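Local atomic coordinates of succinate--CoA ligase subunit alpha (Campylobacter jejuni, PDB entry 6MEL), a protein that is the alpha subunit of a two-chain CoA ligase, built from a Rossmann-type CoA-binding domain and a CoA-ligase domain. Residues I151-T156 with V176-D181. Numbering follows the deposited sequence.
Sequences ISKSGT and VGIGGD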
loop_
_atom_site.group_PDB
_atom_site.type_symbol
_atom_site.label_atom_id
_atom_site.label_comp_id
_atom_site.label_asym_id
_atom_site.label_seq_id
_atom_site.Cartn_x
_atom_site.Cartn_y
_atom_site.Cartn_z
ATOM N N ILE A 151 2.287 11.442 -15.566
ATOM C CA ILE A 151 2.651 10.170 -14.978
ATOM C C ILE A 151 2.205 10.207 -13.528
ATOM O O ILE A 151 2.596 11.118 -12.840
ATOM C CB ILE A 151 4.167 9.917 -15.051
ATOM C CG1 ILE A 151 4.735 10.106 -16.457
ATOM C CG2 ILE A 151 4.511 8.535 -14.501
ATOM C CD1 ILE A 151 6.214 10.405 -16.451
ATOM N N SER A 152 1.388 9.236 -13.089
ATOM C CA SER A 152 0.772 9.329 -11.750
ATOM C C SER A 152 0.624 7.954 -11.079
ATOM O O SER A 152 0.126 7.006 -11.685
ATOM C CB SER A 152 -0.544 10.021 -11.853
ATOM O OG SER A 152 -1.181 10.133 -10.595
ATOM N N LYS A 153 0.949 7.920 -9.786
ATOM C CA LYS A 153 0.730 6.758 -8.957
ATOM C C LYS A 153 -0.723 6.703 -8.450
ATOM O O LYS A 153 -1.100 5.728 -7.711
ATOM C CB LYS A 153 1.638 6.791 -7.733
ATOM C CG LYS A 153 3.053 6.240 -7.875
ATOM C CD LYS A 153 3.807 6.418 -6.585
ATOM C CE LYS A 153 5.192 5.824 -6.650
ATOM N NZ LYS A 153 5.913 6.000 -5.370
ATOM N N SER A 154 -1.558 7.679 -8.826
ATOM C CA SER A 154 -2.954 7.663 -8.350
ATOM C C SER A 154 -3.986 7.698 -9.488
ATOM O O SER A 154 -3.641 7.742 -10.688
ATOM C CB SER A 154 -3.225 8.700 -7.299
ATOM O OG SER A 154 -2.400 9.798 -7.395
ATOM N N GLY A 155 -5.260 7.574 -9.076
ATOM C CA GLY A 155 -6.418 7.608 -9.976
ATOM C C GLY A 155 -7.053 8.997 -10.056
ATOM O O GLY A 155 -6.717 9.830 -10.933
ATOM N N THR A 156 -7.964 9.287 -9.124
ATOM C CA THR A 156 -8.723 10.547 -9.167
ATOM C C THR A 156 -7.817 11.785 -9.112
ATOM O O THR A 156 -8.153 12.809 -9.710
ATOM C CB THR A 156 -9.790 10.572 -8.061
ATOM O OG1 THR A 156 -9.183 10.332 -6.795
ATOM C CG2 THR A 156 -10.849 9.529 -8.353
ATOM N N VAL A 176 -0.496 8.389 -17.981
ATOM C CA VAL A 176 -0.259 7.033 -17.556
ATOM C C VAL A 176 -0.419 6.947 -16.035
ATOM O O VAL A 176 0.280 7.621 -15.273
ATOM C CB VAL A 176 1.131 6.566 -17.974
ATOM C CG1 VAL A 176 1.276 5.079 -17.732
ATOM C CG2 VAL A 176 1.422 6.933 -19.407
ATOM N N GLY A 177 -1.332 6.106 -15.583
ATOM C CA GLY A 177 -1.384 5.767 -14.163
ATOM C C GLY A 177 -0.456 4.579 -13.911
ATOM O O GLY A 177 -0.731 3.533 -14.429
ATOM N N ILE A 178 0.633 4.762 -13.139
ATOM C CA ILE A 178 1.635 3.731 -12.965
ATOM C C ILE A 178 1.353 2.784 -11.786
ATOM O O ILE A 178 2.048 1.779 -11.683
ATOM C CB ILE A 178 3.039 4.326 -12.865
ATOM C CG1 ILE A 178 3.203 5.243 -11.650
ATOM C CG2 ILE A 178 3.421 4.989 -14.189
ATOM C CD1 ILE A 178 4.605 5.715 -11.458
ATOM N N GLY A 179 0.394 3.117 -10.911
ATOM C CA GLY A 179 -0.085 2.246 -9.876
ATOM C C GLY A 179 0.383 2.623 -8.483
ATOM O O GLY A 179 1.431 3.281 -8.292
ATOM N N GLY A 180 -0.424 2.179 -7.510
ATOM C CA GLY A 180 -0.255 2.508 -6.096
ATOM C C GLY A 180 0.314 1.362 -5.254
ATOM O O GLY A 180 0.281 1.424 -4.029
ATOM N N ASP A 181 0.809 0.310 -5.904
ATOM C CA ASP A 181 1.321 -0.870 -5.203
ATOM C C ASP A 181 2.835 -0.748 -4.996
ATOM O O ASP A 181 3.523 0.097 -5.584
ATOM C CB ASP A 181 0.952 -2.144 -5.962
ATOM C CG ASP A 181 -0.490 -2.574 -5.767
ATOM O OD1 ASP A 181 -1.211 -1.900 -5.005
ATOM O OD2 ASP A 181 -0.876 -3.624 -6.361
HETATM O O HOH W 1 -1.787 5.010 -11.009
#
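Ser152 grips the neighbouring strand through its backbone: its N donates to Val176 O at 2.9 Å. Its O accepts in turn from Ile178 N at 2.7 Å. These two bonds are the last of the parallel pairing before both chains turn into loops. The tight side lies on the face carrying Ile151 and Val176. There Ile151 CG2, anti to its own N (CG1 at chi1 -51°), meets Ile178 CG2 at 3.7 Å, while Ile178 CD1 reaches the CG of Lys153 at 3.9 Å. That lysine's aliphatic stem also passes Gly179 O, then runs out extended to a salt bridge with Glu215.

Beyond the strand ends the fit is looser, and a water sits between the two loops, accepting from Gly179 N at 2.9 Å and lying 2.8 Å from Ser152 O. On the other face, Ser152 OG closes an ST turn by accepting from Ser154 N at 3.0 Å; Thr158 is its further partner. Gly155 occupies the N-cap position of helix 156-167, the crossover of this beta-alpha-beta unit. Strand 203-209 flanks 148-152 on the side away from 172-177, and helix 188-197 covers Ile151 and Ile178.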